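Local structure of protein kinase A regulatory subunit, putative (Trypanosoma cruzi, 6FTF) at residues K19-P24 / Y141-M146; L114-P119 / R151-Y156; E184-S187 / Y191-H194. The protein is the regulatory subunit of a cAMP-independent protein kinase A and probably restrains the catalytic subunit until nucleosides bind its two cyclic nucleotide-binding domains. All blocks are in the same frame, centred on the assembly; numbering follows the deposited sequence. Where two conformers were deposited one is given.

Contact 1: residues K19-P24 / Y141-M146; sequences KLYQAP and YRNLVM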
loop_
_atom_site.group_PDB
_atom_site.type_symbol
_atom_site.label_atom_id
_atom_site.label_comp_id
_atom_site.label_asym_id
_atom_site.label_seq_id
_atom_site.Cartn_x
_atom_site.Cartn_y
_atom_site.Cartn_z
ATOM N N LYS A 19 4.667 18.910 -16.858
ATOM C CA LYS A 19 4.825 20.104 -16.035
ATOM C C LYS A 19 3.987 21.273 -16.543
ATOM O O LYS A 19 3.719 22.210 -15.781
ATOM C CB LYS A 19 6.303 20.503 -15.981
ATOM N N LEU A 20 3.574 21.242 -17.807
ATOM C CA LEU A 20 2.743 22.288 -18.381
ATOM C C LEU A 20 1.260 21.973 -18.282
ATOM O O LEU A 20 0.443 22.771 -18.753
ATOM C CB LEU A 20 3.117 22.504 -19.851
ATOM C CG LEU A 20 4.570 22.895 -20.116
ATOM C CD1 LEU A 20 4.820 22.994 -21.612
ATOM C CD2 LEU A 20 4.931 24.203 -19.424
ATOM N N TYR A 21 0.890 20.828 -17.706
ATOM C CA TYR A 21 -0.511 20.453 -17.555
ATOM C C TYR A 21 -1.075 21.055 -16.269
ATOM O O TYR A 21 -0.504 20.876 -15.187
ATOM C CB TYR A 21 -0.659 18.928 -17.523
ATOM C CG TYR A 21 -2.077 18.488 -17.250
ATOM C CD1 TYR A 21 -3.016 18.447 -18.261
ATOM C CD2 TYR A 21 -2.475 18.140 -15.966
ATOM C CE1 TYR A 21 -4.311 18.063 -18.010
ATOM C CE2 TYR A 21 -3.768 17.749 -15.705
ATOM C CZ TYR A 21 -4.684 17.721 -16.730
ATOM O OH TYR A 21 -5.982 17.346 -16.511
ATOM N N GLN A 22 -2.199 21.748 -16.387
ATOM C CA GLN A 22 -2.925 22.260 -15.232
ATOM C C GLN A 22 -4.185 21.421 -15.046
ATOM O O GLN A 22 -5.047 21.375 -15.927
ATOM C CB GLN A 22 -3.281 23.746 -15.366
ATOM C CG GLN A 22 -3.898 24.313 -14.064
ATOM C CD GLN A 22 -4.404 25.745 -14.172
ATOM O OE1 GLN A 22 -3.743 26.613 -14.743
ATOM N NE2 GLN A 22 -5.579 26.000 -13.600
ATOM N N ALA A 23 -4.295 20.782 -13.897
ATOM C CA ALA A 23 -5.477 19.999 -13.607
ATOM C C ALA A 23 -6.683 20.910 -13.399
ATOM O O ALA A 23 -6.545 22.052 -12.944
ATOM C CB ALA A 23 -5.255 19.203 -12.331
ATOM N N PRO A 24 -7.885 20.420 -13.683
ATOM C CA PRO A 24 -9.077 21.176 -13.299
ATOM C C PRO A 24 -9.145 21.310 -11.793
ATOM O O PRO A 24 -8.596 20.498 -11.054
ATOM C CB PRO A 24 -10.232 20.332 -13.839
ATOM C CG PRO A 24 -9.698 18.987 -13.987
ATOM C CD PRO A 24 -8.225 19.115 -14.261
ATOM N N TYR A 141 -5.030 11.961 -14.338
ATOM C CA TYR A 141 -4.364 10.726 -13.949
ATOM C C TYR A 141 -3.064 10.541 -14.737
ATOM O O TYR A 141 -1.999 10.290 -14.161
ATOM C CB TYR A 141 -5.281 9.502 -14.115
ATOM C CG TYR A 141 -4.514 8.257 -13.738
ATOM C CD1 TYR A 141 -4.256 7.941 -12.405
ATOM C CD2 TYR A 141 -3.939 7.459 -14.715
ATOM C CE1 TYR A 141 -3.481 6.828 -12.068
ATOM C CE2 TYR A 141 -3.159 6.354 -14.385
ATOM C CZ TYR A 141 -2.938 6.056 -13.068
ATOM O OH TYR A 141 -2.146 4.966 -12.758
ATOM N N ARG A 142 -3.124 10.677 -16.064
ATOM C CA ARG A 142 -1.942 10.379 -16.869
ATOM C C ARG A 142 -0.838 11.404 -16.675
ATOM O O ARG A 142 0.347 11.046 -16.719
ATOM C CB ARG A 142 -2.304 10.267 -18.348
ATOM C CG ARG A 142 -3.219 9.089 -18.629
ATOM C CD ARG A 142 -3.468 8.846 -20.099
ATOM N NE ARG A 142 -2.267 8.371 -20.790
ATOM C CZ ARG A 142 -1.627 9.027 -21.758
ATOM N NH1 ARG A 142 -2.060 10.204 -22.194
ATOM N NH2 ARG A 142 -0.542 8.491 -22.306
ATOM N N ASN A 143 -1.190 12.675 -16.479
ATOM C CA ASN A 143 -0.176 13.718 -16.382
ATOM C C ASN A 143 0.390 13.850 -14.983
ATOM O O ASN A 143 1.591 14.110 -14.832
ATOM C CB ASN A 143 -0.750 15.062 -16.806
ATOM C CG ASN A 143 -0.730 15.245 -18.279
ATOM O OD1 ASN A 143 0.277 15.695 -18.846
ATOM N ND2 ASN A 143 -1.817 14.886 -18.931
ATOM N N LEU A 144 -0.437 13.702 -13.951
ATOM C CA LEU A 144 -0.011 14.011 -12.594
ATOM C C LEU A 144 0.155 12.808 -11.685
ATOM O O LEU A 144 0.872 12.912 -10.679
ATOM C CB LEU A 144 -1.000 14.969 -11.929
ATOM C CG LEU A 144 -1.239 16.302 -12.624
ATOM C CD1 LEU A 144 -2.087 17.154 -11.713
ATOM C CD2 LEU A 144 0.064 17.014 -12.963
ATOM N N VAL A 145 -0.489 11.689 -11.965
ATOM C CA VAL A 145 -0.485 10.557 -11.054
ATOM C C VAL A 145 0.391 9.422 -11.557
ATOM O O VAL A 145 1.231 8.906 -10.820
ATOM C CB VAL A 145 -1.914 10.064 -10.780
ATOM C CG1 VAL A 145 -1.881 8.882 -9.799
ATOM C CG2 VAL A 145 -2.770 11.184 -10.244
ATOM N N MET A 146 0.192 9.003 -12.798
ATOM C CA MET A 146 0.728 7.720 -13.233
ATOM C C MET A 146 2.247 7.656 -13.084
ATOM O O MET A 146 2.792 6.661 -12.590
ATOM C CB MET A 146 0.313 7.464 -14.669
ATOM C CG MET A 146 0.827 6.154 -15.178
ATOM S SD MET A 146 0.037 5.730 -16.716
ATOM C CE MET A 146 1.005 4.301 -17.191
#
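The Tyr21 ring lies almost flat on the side-chain amide of Asn143, the two planes only 8° apart. Asn143 ND2 sits 3.8 Å above the ring plane, shifted toward the rim, and the OD1 end of the amide is 3.6 Å from Tyr21 CB. Asn143 CB adds a CH-pi contact over the face, 4.0 Å from the Tyr21 ring centroid. With CG anti to the backbone N (chi1 175°) the ring reaches across to the helix, and chi2 of 81° sets how its flat side is turned. Both polar ends are tied down outside the stack: Tyr21 OH is hydrogen-bonded to Thr140 OG1, and Asn143 ND2 to Asp139 O, which fixes the amide's rotation. Leu144 extends the contact: its CG and CD2 come up to Tyr21 CD2, CG obliquely at 4.0 Å, while Leu144 CD1 meets Ala23 CB at 3.8 Å. The segment 19-24 thus crosses helix 138-145 as an irregular strap on its way to helix 30-42. Ala23 and Leu144 both also rest on Val56 of helix 51-60, and Tyr21 touches Asp137 at the end of strand 130-137.

Contact 2: residues L114-P119 / R151-Y156; sequences LMYDTP and RRRETY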
loop_
_atom_site.group_PDB
_atom_site.type_symbol
_atom_site.label_atom_id
_atom_site.label_comp_id
_atom_site.label_asym_id
_atom_site.label_seq_id
_atom_site.Cartn_x
_atom_site.Cartn_y
_atom_site.Cartn_z
ATOM N N LEU A 114 -6.804 2.940 -17.326
ATOM C CA LEU A 114 -6.024 4.167 -17.472
ATOM C C LEU A 114 -4.534 3.888 -17.564
ATOM O O LEU A 114 -3.829 4.529 -18.348
ATOM C CB LEU A 114 -6.331 5.117 -16.319
ATOM C CG LEU A 114 -7.717 5.742 -16.356
ATOM C CD1 LEU A 114 -8.016 6.450 -15.059
ATOM C CD2 LEU A 114 -7.830 6.690 -17.514
ATOM N N MET A 115 -4.037 2.941 -16.777
ATOM C CA MET A 115 -2.612 2.638 -16.791
ATOM C C MET A 115 -2.200 1.952 -18.090
ATOM O O MET A 115 -1.098 2.191 -18.598
ATOM C CB MET A 115 -2.275 1.772 -15.575
ATOM C CG MET A 115 -0.780 1.636 -15.264
ATOM S SD MET A 115 -0.398 0.679 -13.763
ATOM C CE MET A 115 -0.918 1.796 -12.455
ATOM N N TYR A 116 -3.053 1.084 -18.626
ATOM C CA TYR A 116 -2.684 0.242 -19.760
ATOM C C TYR A 116 -3.445 0.565 -21.042
ATOM O O TYR A 116 -3.275 -0.142 -22.051
ATOM C CB TYR A 116 -2.848 -1.229 -19.369
ATOM C CG TYR A 116 -1.957 -1.617 -18.204
ATOM C CD1 TYR A 116 -0.582 -1.662 -18.355
ATOM C CD2 TYR A 116 -2.478 -1.930 -16.958
ATOM C CE1 TYR A 116 0.251 -1.998 -17.288
ATOM C CE2 TYR A 116 -1.660 -2.276 -15.915
ATOM C CZ TYR A 116 -0.308 -2.310 -16.086
ATOM O OH TYR A 116 0.430 -2.670 -15.008
ATOM N N ASP A 117 -4.270 1.610 -21.030
ATOM C CA ASP A 117 -4.912 2.149 -22.230
ATOM C C ASP A 117 -5.690 1.069 -22.977
ATOM O O ASP A 117 -5.404 0.728 -24.126
ATOM C CB ASP A 117 -3.905 2.860 -23.144
ATOM C CG ASP A 117 -4.582 3.781 -24.149
ATOM O OD1 ASP A 117 -5.645 4.349 -23.818
ATOM O OD2 ASP A 117 -4.050 3.933 -25.267
ATOM N N THR A 118 -6.701 0.538 -22.306
ATOM C CA THR A 118 -7.499 -0.529 -22.879
ATOM C C THR A 118 -8.958 -0.342 -22.474
ATOM O O THR A 118 -9.243 0.293 -21.448
ATOM C CB THR A 118 -6.939 -1.882 -22.399
ATOM O OG1 THR A 118 -7.437 -2.959 -23.206
ATOM C CG2 THR A 118 -7.238 -2.125 -20.910
ATOM N N PRO A 119 -9.899 -0.862 -23.263
ATOM C CA PRO A 119 -11.304 -0.787 -22.855
ATOM C C PRO A 119 -11.526 -1.537 -21.554
ATOM O O PRO A 119 -10.712 -2.353 -21.129
ATOM C CB PRO A 119 -12.050 -1.449 -24.021
ATOM C CG PRO A 119 -11.152 -1.283 -25.180
ATOM C CD PRO A 119 -9.767 -1.437 -24.612
ATOM N N ARG A 151 7.257 1.195 -14.634
ATOM C CA ARG A 151 8.625 0.877 -14.248
ATOM C C ARG A 151 8.685 0.327 -12.835
ATOM O O ARG A 151 9.439 -0.615 -12.561
ATOM C CB ARG A 151 9.482 2.143 -14.353
ATOM C CG ARG A 151 10.901 1.995 -13.867
ATOM C CD ARG A 151 11.619 3.354 -13.913
ATOM N NE ARG A 151 13.010 3.265 -13.475
ATOM C CZ ARG A 151 14.033 2.942 -14.265
ATOM N NH1 ARG A 151 13.844 2.670 -15.549
ATOM N NH2 ARG A 151 15.258 2.890 -13.764
ATOM N N ARG A 152 7.916 0.917 -11.920
ATOM C CA ARG A 152 7.917 0.449 -10.541
ATOM C C ARG A 152 7.394 -0.971 -10.459
ATOM O O ARG A 152 7.965 -1.823 -9.772
ATOM C CB ARG A 152 7.097 1.402 -9.679
ATOM C CG ARG A 152 7.143 1.078 -8.194
ATOM C CD ARG A 152 6.286 2.011 -7.366
ATOM N NE ARG A 152 6.648 3.415 -7.557
ATOM C CZ ARG A 152 5.952 4.309 -8.262
ATOM N NH1 ARG A 152 4.798 4.005 -8.835
ATOM N NH2 ARG A 152 6.399 5.546 -8.362
ATOM N N ARG A 153 6.312 -1.257 -11.172
ATOM C CA ARG A 153 5.808 -2.624 -11.216
ATOM C C ARG A 153 6.856 -3.591 -11.777
ATOM O O ARG A 153 7.022 -4.697 -11.256
ATOM C CB ARG A 153 4.496 -2.668 -12.002
ATOM C CG ARG A 153 3.322 -2.083 -11.201
ATOM C CD ARG A 153 2.102 -1.824 -12.070
ATOM N NE ARG A 153 0.962 -1.537 -11.215
ATOM C CZ ARG A 153 -0.233 -2.087 -11.320
ATOM N NH1 ARG A 153 -0.543 -2.884 -12.334
ATOM N NH2 ARG A 153 -1.151 -1.796 -10.416
ATOM N N GLU A 154 7.573 -3.197 -12.836
ATOM C CA GLU A 154 8.648 -4.032 -13.384
ATOM C C GLU A 154 9.742 -4.269 -12.366
ATOM O O GLU A 154 10.372 -5.330 -12.345
ATOM C CB GLU A 154 9.279 -3.361 -14.604
ATOM C CG GLU A 154 8.523 -3.519 -15.873
ATOM C CD GLU A 154 8.174 -4.969 -16.176
ATOM O OE1 GLU A 154 9.110 -5.784 -16.291
ATOM O OE2 GLU A 154 6.960 -5.279 -16.286
ATOM N N THR A 155 10.021 -3.279 -11.525
ATOM C CA THR A 155 11.112 -3.394 -10.568
ATOM C C THR A 155 10.850 -4.512 -9.581
ATOM O O THR A 155 11.782 -5.223 -9.191
ATOM C CB THR A 155 11.303 -2.056 -9.841
ATOM O OG1 THR A 155 11.677 -1.062 -10.796
ATOM C CG2 THR A 155 12.376 -2.127 -8.770
ATOM N N TYR A 156 9.588 -4.708 -9.186
ATOM C CA TYR A 156 9.290 -5.614 -8.086
ATOM C C TYR A 156 8.558 -6.903 -8.436
ATOM O O TYR A 156 8.630 -7.843 -7.641
ATOM C CB TYR A 156 8.510 -4.889 -6.970
ATOM C CG TYR A 156 9.274 -3.715 -6.433
ATOM C CD1 TYR A 156 10.426 -3.880 -5.679
ATOM C CD2 TYR A 156 8.885 -2.433 -6.732
ATOM C CE1 TYR A 156 11.152 -2.783 -5.233
ATOM C CE2 TYR A 156 9.597 -1.342 -6.291
ATOM C CZ TYR A 156 10.734 -1.528 -5.557
ATOM O OH TYR A 156 11.465 -0.428 -5.141
#
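The short helix of the phosphate-binding cassette, residues 111-116 of the first cyclic nucleotide-binding domain, meets helix 149-160 where Tyr116 hydrogen-bonds Arg153 and Met115 lies against it. The backbones stay well apart, with the nearest CA atoms, those of Met115 and Arg153, separated by 11.4 Å, and the long side chains bridge the gap. Arg153 is extended from CG to NE (chi2 167°, chi3 168°), which carries its guanidinium across to the cassette helix. There Arg153 NH1 donates a hydrogen bond of 2.9 Å to Tyr116 OH. The bond is bent, 138° at the hydrogen, and the hydroxyl lies tilted out of the guanidinium plane. Seen from the tyrosine, NH1 arrives at the ring edge, near the ring plane, so this is a hydroxyl contact and not a cation stacked on the aromatic face. One face of that ring is taken instead, in the conformer given, by Met115 CG, 4.0 Å above the ring centre.

Arg153 has a stronger polar partner elsewhere: its NH2 makes a salt bridge to Asp179, just beyond helix 171-178, and Leu175 of that helix touches the arginine too. One guanidinium therefore joins the cassette of the first domain to the helical approach to the second. The Tyr116 side chain is about 8 Å from the bound 7-cyano-7-deazainosine. In the same conformer of Met115, one of two deposited, SD lies over one face of the guanidinium and stands 3.6 Å from Arg153 NE.

Contact 3: residues E184-S187 / Y191-H194; sequences EEFS and YIIH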
loop_
_atom_site.group_PDB
_atom_site.type_symbol
_atom_site.label_atom_id
_atom_site.label_comp_id
_atom_site.label_asym_id
_atom_site.label_seq_id
_atom_site.Cartn_x
_atom_site.Cartn_y
_atom_site.Cartn_z
ATOM N N GLU A 184 15.566 0.559 -0.690
ATOM C CA GLU A 184 16.578 1.193 0.139
ATOM C C GLU A 184 17.651 0.162 0.418
ATOM O O GLU A 184 17.340 -0.997 0.716
ATOM C CB GLU A 184 15.984 1.718 1.445
ATOM C CG GLU A 184 17.007 2.519 2.229
ATOM C CD GLU A 184 16.432 3.278 3.405
ATOM O OE1 GLU A 184 17.193 4.070 4.009
ATOM O OE2 GLU A 184 15.247 3.091 3.745
ATOM N N GLU A 185 18.904 0.595 0.340
ATOM C CA GLU A 185 20.051 -0.264 0.572
ATOM C C GLU A 185 20.774 0.171 1.841
ATOM O O GLU A 185 20.736 1.346 2.227
ATOM C CB GLU A 185 21.012 -0.240 -0.618
ATOM C CG GLU A 185 20.326 -0.595 -1.922
ATOM C CD GLU A 185 21.269 -1.006 -3.052
ATOM O OE1 GLU A 185 22.462 -1.300 -2.805
ATOM O OE2 GLU A 185 20.792 -1.049 -4.208
ATOM N N PHE A 186 21.408 -0.801 2.486
ATOM C CA PHE A 186 22.088 -0.603 3.762
ATOM C C PHE A 186 23.430 -1.307 3.716
ATOM O O PHE A 186 23.519 -2.460 3.284
ATOM C CB PHE A 186 21.268 -1.184 4.912
ATOM C CG PHE A 186 19.901 -0.549 5.051
ATOM C CD1 PHE A 186 18.807 -1.055 4.364
ATOM C CD2 PHE A 186 19.708 0.579 5.825
ATOM C CE1 PHE A 186 17.572 -0.478 4.486
ATOM C CE2 PHE A 186 18.469 1.163 5.935
ATOM C CZ PHE A 186 17.401 0.638 5.252
ATOM N N SER A 187 24.468 -0.621 4.173
ATOM C CA SER A 187 25.762 -1.258 4.328
ATOM C C SER A 187 25.811 -2.029 5.642
ATOM O O SER A 187 25.034 -1.765 6.562
ATOM C CB SER A 187 26.886 -0.226 4.279
ATOM O OG SER A 187 26.625 0.875 5.115
ATOM N N TYR A 191 21.700 0.577 10.701
ATOM C CA TYR A 191 20.426 0.231 11.321
ATOM C C TYR A 191 19.294 0.493 10.330
ATOM O O TYR A 191 19.126 1.614 9.824
ATOM C CB TYR A 191 20.209 1.026 12.611
ATOM C CG TYR A 191 20.956 0.493 13.820
ATOM C CD1 TYR A 191 22.318 0.225 13.774
ATOM C CD2 TYR A 191 20.284 0.245 15.007
ATOM C CE1 TYR A 191 22.974 -0.289 14.886
ATOM C CE2 TYR A 191 20.947 -0.248 16.119
ATOM C CZ TYR A 191 22.287 -0.503 16.051
ATOM O OH TYR A 191 22.988 -1.018 17.127
ATOM N N ILE A 192 18.521 -0.544 10.064
ATOM C CA ILE A 192 17.313 -0.432 9.263
ATOM C C ILE A 192 16.171 0.090 10.116
ATOM O O ILE A 192 15.414 0.974 9.681
ATOM C CB ILE A 192 17.005 -1.813 8.655
ATOM C CG1 ILE A 192 18.180 -2.256 7.773
ATOM C CG2 ILE A 192 15.695 -1.786 7.882
ATOM C CD1 ILE A 192 18.136 -3.682 7.293
ATOM N N ILE A 193 16.035 -0.456 11.332
ATOM C CA ILE A 193 15.078 -0.019 12.340
ATOM C C ILE A 193 15.845 0.212 13.637
ATOM O O ILE A 193 16.683 -0.607 14.016
ATOM C CB ILE A 193 13.953 -1.057 12.544
ATOM C CG1 ILE A 193 13.139 -1.177 11.268
ATOM C CG2 ILE A 193 13.080 -0.687 13.738
ATOM C CD1 ILE A 193 12.136 -2.358 11.248
ATOM N N HIS A 194 15.549 1.321 14.320
ATOM C CA HIS A 194 16.014 1.550 15.681
ATOM C C HIS A 194 14.892 1.244 16.660
ATOM O O HIS A 194 13.734 1.588 16.417
ATOM C CB HIS A 194 16.427 3.007 15.903
ATOM C CG HIS A 194 17.797 3.337 15.407
ATOM N ND1 HIS A 194 18.927 3.205 16.187
ATOM C CD2 HIS A 194 18.215 3.795 14.208
ATOM C CE1 HIS A 194 19.981 3.586 15.486
ATOM N NE2 HIS A 194 19.578 3.938 14.277
#
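Phe186 and Ile192 make nearly all of this contact, and they do so with one methylene placed squarely on a ring. Ile192 CG1 stands 3.5 Å from the centroid of the Phe186 ring and only 7° off its normal, a well-centred CH-pi contact. The six ring carbons are consequently almost equidistant from it, with Phe186 CG 3.6 Å from Ile192 CG1 and the far atom, Phe186 CZ, at 3.9 Å. The other branch and the tip of the isoleucine spread over the rim: Ile192 CG2 lies 4.0 Å from Phe186 CZ, and Ile192 CD1 is also 4.0 Å from Phe186 CD1. In Ile192, CG1 is anti to the carbonyl carbon (chi1 -60°), the setting that lays this methylene on the ring and not the CG2 methyl.

The two segments belong to one interrupted strand of the beta barrel in the second cyclic nucleotide-binding domain, a cupin-type fold. Strand 181-186 pairs with 254-260 in one sheet. The chain then turns a corner at Ile192, and 191-193 pairs with 247-250 in the other. Ile192 and Ile193 both face Val248, forming a classic beta bulge, and Ile193 touches the bound 7-cyano-7-deazainosine. Inside the barrel, Phe186 also packs on Ala250 and Thr256, and Ile192 on Val254 and Tyr203.

Tyr191 joins in through its backbone alone: its carbonyl O approaches Phe186 CE2 obliquely at 4.0 Å, while its CB points away from segment 184-187 and the side chain touches Asp247 and Val249.

How the contacts relate
Contacts 1 and 2 are neighbours around the first nucleotide-binding domain, their centres about 17 Å apart, and they interlock along the chain because their segments alternate. They touch directly: Met146 CE packs 3.3 Å from Met115 O, and Tyr141 CD2 lies 3.7 Å from Leu114 CB, so helix 138-145 and the residue just after it back onto the cassette helix. Contact 3 belongs to the second domain, with its centre about 34 Å from that of contact 1 and about 29 Å from that of contact 2. Even so, the nearest atoms of contacts 2 and 3 are about 6 Å apart, without touching. Each domain holds its own 7-cyano-7-deazainosine, near Tyr116 in contact 2 and against Ile193 in contact 3.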